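Local coordinates for protein 3'-5'-exonuclease (Saccharomyces cerevisiae, PDB 3E2V) that probably cuts double-stranded DNA as a magnesium-dependent nuclease of the TatD family, with both endonuclease and 3'-to-5' exonuclease activity, at residues A[160-165]-A[199-204]; A[253-258]-A[272-277]. All blocks are in the same frame, centred on the assembly; numbering follows the deposited sequence.

Interaction 1: residues A[160-165]-A[199-204]; sequences GEIGLD and LFLHMR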
loop_
_atom_site.group_PDB
_atom_site.type_symbol
_atom_site.label_atom_id
_atom_site.label_comp_id
_atom_site.label_asym_id
_atom_site.label_seq_id
_atom_site.Cartn_x
_atom_site.Cartn_y
_atom_site.Cartn_z
ATOM N N GLY A 160 2.452 -6.346 4.962
ATOM C CA GLY A 160 1.670 -6.224 3.732
ATOM C C GLY A 160 2.632 -5.964 2.590
ATOM O O GLY A 160 3.833 -5.949 2.833
ATOM N N GLU A 161 2.170 -5.782 1.348
ATOM C CA GLU A 161 0.768 -5.849 0.934
ATOM C C GLU A 161 0.289 -7.290 0.895
ATOM O O GLU A 161 0.873 -8.079 0.160
ATOM C CB GLU A 161 0.647 -5.299 -0.485
ATOM C CG GLU A 161 0.756 -3.811 -0.581
ATOM C CD GLU A 161 0.356 -3.279 -1.943
ATOM O OE1 GLU A 161 -0.747 -3.616 -2.430
ATOM O OE2 GLU A 161 1.154 -2.517 -2.518
ATOM N N ILE A 162 -0.763 -7.622 1.647
ATOM C CA ILE A 162 -1.361 -8.959 1.578
ATOM C C ILE A 162 -2.866 -8.841 1.370
ATOM O O ILE A 162 -3.478 -7.848 1.770
ATOM C CB ILE A 162 -1.044 -9.804 2.838
ATOM C CG1 ILE A 162 -1.579 -9.144 4.114
ATOM C CG2 ILE A 162 0.477 -10.029 2.961
ATOM C CD1 ILE A 162 -1.420 -10.007 5.377
ATOM N N GLY A 163 -3.459 -9.834 0.723
ATOM C CA GLY A 163 -4.898 -9.808 0.536
ATOM C C GLY A 163 -5.333 -10.623 -0.647
ATOM O O GLY A 163 -4.765 -11.684 -0.929
ATOM N N LEU A 164 -6.341 -10.110 -1.348
ATOM C CA LEU A 164 -6.969 -10.837 -2.450
ATOM C C LEU A 164 -7.145 -9.918 -3.646
ATOM O O LEU A 164 -7.486 -8.739 -3.471
ATOM C CB LEU A 164 -8.333 -11.385 -2.012
ATOM C CG LEU A 164 -8.376 -12.337 -0.818
ATOM C CD1 LEU A 164 -9.812 -12.761 -0.508
ATOM C CD2 LEU A 164 -7.549 -13.577 -1.106
ATOM N N ASP A 165 -6.933 -10.446 -4.851
ATOM C CA ASP A 165 -7.125 -9.663 -6.071
ATOM C C ASP A 165 -7.724 -10.538 -7.144
ATOM O O ASP A 165 -7.021 -11.260 -7.833
ATOM C CB ASP A 165 -5.791 -9.084 -6.545
ATOM C CG ASP A 165 -5.960 -8.048 -7.658
ATOM O OD1 ASP A 165 -6.949 -8.104 -8.410
ATOM O OD2 ASP A 165 -5.093 -7.154 -7.768
ATOM N N LEU A 199 -1.677 -3.831 9.569
ATOM C CA LEU A 199 -1.714 -4.577 8.323
ATOM C C LEU A 199 -2.027 -3.658 7.157
ATOM O O LEU A 199 -2.927 -2.807 7.237
ATOM C CB LEU A 199 -2.738 -5.719 8.390
ATOM C CG LEU A 199 -2.517 -6.762 9.498
ATOM C CD1 LEU A 199 -3.589 -7.845 9.403
ATOM C CD2 LEU A 199 -1.166 -7.405 9.367
ATOM N N PHE A 200 -1.287 -3.856 6.074
ATOM C CA PHE A 200 -1.454 -3.111 4.844
ATOM C C PHE A 200 -2.058 -4.075 3.837
ATOM O O PHE A 200 -1.375 -4.967 3.318
ATOM C CB PHE A 200 -0.085 -2.552 4.412
ATOM C CG PHE A 200 -0.151 -1.576 3.277
ATOM C CD1 PHE A 200 -0.510 -0.255 3.493
ATOM C CD2 PHE A 200 0.138 -1.974 1.999
ATOM C CE1 PHE A 200 -0.559 0.645 2.439
ATOM C CE2 PHE A 200 0.075 -1.069 0.929
ATOM C CZ PHE A 200 -0.259 0.240 1.157
ATOM N N LEU A 201 -3.361 -3.921 3.616
ATOM C CA LEU A 201 -4.179 -4.945 2.967
ATOM C C LEU A 201 -4.586 -4.528 1.567
ATOM O O LEU A 201 -4.909 -3.368 1.314
ATOM C CB LEU A 201 -5.404 -5.203 3.834
ATOM C CG LEU A 201 -5.163 -5.722 5.250
ATOM C CD1 LEU A 201 -6.385 -5.498 6.144
ATOM C CD2 LEU A 201 -4.683 -7.177 5.260
ATOM N N HIS A 202 -4.550 -5.510 0.669
ATOM C CA HIS A 202 -4.958 -5.354 -0.731
ATOM C C HIS A 202 -6.291 -6.076 -0.931
ATOM O O HIS A 202 -6.457 -7.240 -0.556
ATOM C CB HIS A 202 -3.866 -5.918 -1.656
ATOM C CG HIS A 202 -4.159 -5.757 -3.115
ATOM N ND1 HIS A 202 -3.731 -4.670 -3.843
ATOM C CD2 HIS A 202 -4.826 -6.554 -3.983
ATOM C CE1 HIS A 202 -4.142 -4.790 -5.094
ATOM N NE2 HIS A 202 -4.806 -5.926 -5.205
ATOM N N MET A 203 -7.256 -5.382 -1.517
ATOM C CA MET A 203 -8.516 -5.994 -1.872
ATOM C C MET A 203 -8.959 -5.407 -3.207
ATOM O O MET A 203 -9.155 -4.178 -3.349
ATOM C CB MET A 203 -9.590 -5.735 -0.800
ATOM C CG MET A 203 -10.907 -6.514 -0.971
ATOM S SD MET A 203 -12.028 -5.868 -2.255
ATOM C CE MET A 203 -12.694 -4.425 -1.404
ATOM N N ARG A 204 -9.142 -6.288 -4.174
ATOM C CA ARG A 204 -9.783 -5.904 -5.423
ATOM C C ARG A 204 -10.774 -6.973 -5.839
ATOM O O ARG A 204 -10.398 -8.130 -6.004
ATOM C CB ARG A 204 -8.749 -5.732 -6.511
ATOM C CG ARG A 204 -9.362 -5.303 -7.831
ATOM C CD ARG A 204 -8.445 -4.369 -8.584
ATOM N NE ARG A 204 -7.151 -5.003 -8.835
ATOM C CZ ARG A 204 -6.107 -4.390 -9.388
ATOM N NH1 ARG A 204 -4.979 -5.055 -9.566
ATOM N NH2 ARG A 204 -6.194 -3.113 -9.750
HETATM O O HOH W 1 -1.651 -2.620 -4.675
#

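Interaction 2: residues A[253-258]-A[272-277]; sequences HSFTGS and IFIGVN. With MG (magnesium ion), chain E.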
loop_
_atom_site.group_PDB
_atom_site.type_symbol
_atom_site.label_atom_id
_atom_site.label_comp_id
_atom_site.label_asym_id
_atom_site.label_seq_id
_atom_site.Cartn_x
_atom_site.Cartn_y
_atom_site.Cartn_z
ATOM N N HIS A 253 -5.775 -0.623 1.492
ATOM C CA HIS A 253 -5.062 0.234 0.523
ATOM C C HIS A 253 -5.867 0.419 -0.759
ATOM O O HIS A 253 -6.589 -0.484 -1.204
ATOM C CB HIS A 253 -3.654 -0.410 0.252
ATOM C CG HIS A 253 -2.923 0.038 -0.990
ATOM N ND1 HIS A 253 -2.612 1.358 -1.262
ATOM C CD2 HIS A 253 -2.355 -0.693 -1.989
ATOM C CE1 HIS A 253 -1.926 1.426 -2.393
ATOM N NE2 HIS A 253 -1.764 0.198 -2.860
ATOM N N SER A 254 -5.755 1.603 -1.352
ATOM C CA SER A 254 -6.195 1.806 -2.738
ATOM C C SER A 254 -7.634 1.337 -2.992
ATOM O O SER A 254 -7.898 0.554 -3.908
ATOM C CB SER A 254 -5.214 1.109 -3.699
ATOM O OG SER A 254 -5.440 1.558 -5.032
ATOM N N PHE A 255 -8.559 1.811 -2.158
ATOM C CA PHE A 255 -9.941 1.374 -2.241
ATOM C C PHE A 255 -10.682 1.948 -3.447
ATOM O O PHE A 255 -10.729 3.169 -3.632
ATOM C CB PHE A 255 -10.696 1.762 -0.974
ATOM C CG PHE A 255 -12.129 1.327 -1.001
ATOM C CD1 PHE A 255 -12.447 -0.020 -0.829
ATOM C CD2 PHE A 255 -13.154 2.237 -1.245
ATOM C CE1 PHE A 255 -13.772 -0.453 -0.859
ATOM C CE2 PHE A 255 -14.497 1.793 -1.284
ATOM C CZ PHE A 255 -14.789 0.456 -1.090
ATOM N N THR A 256 -11.300 1.064 -4.239
ATOM C CA THR A 256 -12.069 1.505 -5.417
ATOM C C THR A 256 -13.417 0.784 -5.524
ATOM O O THR A 256 -14.043 0.775 -6.599
ATOM C CB THR A 256 -11.292 1.262 -6.729
ATOM O OG1 THR A 256 -11.064 -0.138 -6.874
ATOM C CG2 THR A 256 -9.951 2.012 -6.736
ATOM N N GLY A 257 -13.867 0.197 -4.418
ATOM C CA GLY A 257 -15.094 -0.594 -4.402
ATOM C C GLY A 257 -16.392 0.194 -4.325
ATOM O O GLY A 257 -16.424 1.430 -4.381
ATOM N N SER A 258 -17.482 -0.549 -4.218
ATOM C CA SER A 258 -18.799 0.036 -4.188
ATOM C C SER A 258 -19.179 0.535 -2.800
ATOM O O SER A 258 -18.493 0.251 -1.816
ATOM C CB SER A 258 -19.804 -1.019 -4.637
ATOM O OG SER A 258 -19.950 -2.018 -3.638
ATOM N N ILE A 272 -10.692 -0.769 10.949
ATOM C CA ILE A 272 -10.541 -0.713 9.487
ATOM C C ILE A 272 -10.391 0.745 9.066
ATOM O O ILE A 272 -11.178 1.614 9.474
ATOM C CB ILE A 272 -11.754 -1.353 8.786
ATOM C CG1 ILE A 272 -11.608 -2.877 8.766
ATOM C CG2 ILE A 272 -11.952 -0.800 7.342
ATOM C CD1 ILE A 272 -10.623 -3.418 7.726
ATOM N N PHE A 273 -9.361 0.997 8.260
ATOM C CA PHE A 273 -9.146 2.298 7.630
ATOM C C PHE A 273 -9.167 2.106 6.129
ATOM O O PHE A 273 -8.849 1.017 5.641
ATOM C CB PHE A 273 -7.795 2.897 8.052
ATOM C CG PHE A 273 -7.752 3.298 9.480
ATOM C CD1 PHE A 273 -7.920 4.629 9.833
ATOM C CD2 PHE A 273 -7.586 2.341 10.463
ATOM C CE1 PHE A 273 -7.921 5.010 11.163
ATOM C CE2 PHE A 273 -7.585 2.694 11.808
ATOM C CZ PHE A 273 -7.763 4.029 12.158
ATOM N N ILE A 274 -9.487 3.178 5.402
ATOM C CA ILE A 274 -9.661 3.108 3.948
ATOM C C ILE A 274 -8.672 4.050 3.282
ATOM O O ILE A 274 -8.695 5.265 3.523
ATOM C CB ILE A 274 -11.095 3.509 3.530
ATOM C CG1 ILE A 274 -12.169 2.708 4.304
ATOM C CG2 ILE A 274 -11.251 3.384 2.029
ATOM C CD1 ILE A 274 -12.196 1.177 4.053
ATOM N N GLY A 275 -7.779 3.484 2.468
ATOM C CA GLY A 275 -6.822 4.279 1.691
ATOM C C GLY A 275 -7.436 4.810 0.405
ATOM O O GLY A 275 -8.075 4.067 -0.356
ATOM N N VAL A 276 -7.227 6.107 0.171
ATOM C CA VAL A 276 -7.803 6.816 -0.967
ATOM C C VAL A 276 -6.680 7.465 -1.777
ATOM O O VAL A 276 -5.893 8.255 -1.257
ATOM C CB VAL A 276 -8.787 7.894 -0.468
ATOM C CG1 VAL A 276 -9.283 8.811 -1.612
ATOM C CG2 VAL A 276 -9.971 7.237 0.233
ATOM N N ASN A 277 -6.605 7.087 -3.053
ATOM C CA ASN A 277 -5.666 7.677 -3.989
ATOM C C ASN A 277 -6.422 8.130 -5.243
ATOM O O ASN A 277 -7.651 8.099 -5.278
ATOM C CB ASN A 277 -4.565 6.664 -4.345
ATOM C CG ASN A 277 -5.119 5.372 -4.941
ATOM O OD1 ASN A 277 -6.042 5.392 -5.762
ATOM N ND2 ASN A 277 -4.538 4.250 -4.562
HETATM MG MG MG E . -0.968 -0.144 -4.894
HETATM O O HOH W 2 -2.674 -0.190 -5.957
HETATM O O HOH W 3 0.024 -0.574 -6.650
HETATM O O HOH W 4 0.848 -0.447 -3.975
HETATM O O HOH W 1 -1.651 -2.620 -4.675
#

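Interaction 1: residues A[160-165]-A[199-204]
D165 OD2 is gripped by two donors from the neighbouring strand: R204 NH1 reaches its syn lone pair at 2.8 Å, while H202 NE2 comes from above the carboxylate plane, 2.9 Å from OD2. R204 also sends NE to the other oxygen, 3.1 Å from D165 OD1, so the guanidinium meets the carboxylate side-on with two nitrogens, the two planes turned 55° apart. The arginine chain bends at chi2 and chi3 to bring this edge round. OD1 takes a further hydrogen bond from the backbone N of D167, and with both oxygens engaged the carboxylate is held against rotation.

These residues sit on adjacent parallel strands, 156-165 and 199-204, of the TIM-type barrel of TatD hydrolases. The backbone ladder runs I162 N to F200 O, H202 N to I162 O at 2.8 Å, L164 N to H202 O, and R204 N to L164 O. At G163 the chain turns a corner close under the H202 carbonyl; a side chain there would run into H202 O.

H202 swings its ring out with CG anti to the backbone N (chi1 -178°), which sets NE2 at D165 and ND1 on the side of E161. In the modelled E161 conformer the direct bond from H202 ND1 to E161 OE1 is weak, at 3.5 Å, but a water bridges the two, 2.6 Å from OE1. E161 is a magnesium ligand in another structure of this protein, but here its side chain stops about 4 Å from the ion. Its CG lies at the F200 ring edge, a closeness left doubtful by a second conformer, with the carboxylate nearly perpendicular to that ring. I162 CG1 touches L201 CD2 at 3.8 Å, and helices 174-187 and 207-219 cover that side.

Interaction 2: residues A[253-258]-A[272-277]
S254 meets N277 just beyond the C-terminal ends of strands 250-252 and 272-276, the rim of the TIM-type barrel where metallo-dependent hydrolases carry their metal site. Starting from the N277 backbone, CB leads toward the 253-258 loop, and CG sits between the backbone N and the carbonyl carbon (chi1 58°), which brings the amide round to S254. At the tip the amide parts in two: OD1 takes a weak hydrogen bond from C279 N, while ND2 gives one to S254 OG at 2.9 Å, the hydroxyl lying almost in the amide plane, and another to E301 OE1. Replacing N277 with a leucine would probably leave S254 OG and E301 OE1 without this shared donor and let the serine hydroxyl turn.

E301 links this amide to the metal ligand, because its OE2 accepts from both H253 ND1 and S254 N. The bond from H253 ND1, together with the metal, fixes the rotation of the imidazole and would probably make it a stronger donor to the metal. H253 NE2 binds the magnesium at 2.2 Å; D303 supplies the other protein ligand, and waters complete the shell. S254 CB lies 3.5 Å above the H253 ring plane, over its centre, and the F200 ring stacks on H253 as well.

Farther along the loop, F255 N bonds to G275 O at 2.9 Å. The F255 side chain starts toward the strand, then leads away to L262 and L265 of helix 259-268. G257 N lies 3.4 Å above the F255 ring plane, over its centre, and F255 CB rests 3.5 Å from I274 CG2.

Overall arrangement
Both segments of interaction 1 precede those of interaction 2 in the chain, and the centres of the two contacts lie 11 Å apart. Both reach the same eight-stranded parallel sheet, where strands 156-165, 199-204, 250-252 and 272-276 are consecutive neighbours; 253-258 is the loop after strand 250-252. The seam between them is direct: H253 N lies 2.9 Å from L201 O, a probable hydrogen bond, and M203 CE packs near F255 CE1. The strand ends thus gather round one magnesium centre, ligated here by H253 and D303, with E161 and H202 reached through a water common to both contacts, consistent with a magnesium-dependent nuclease.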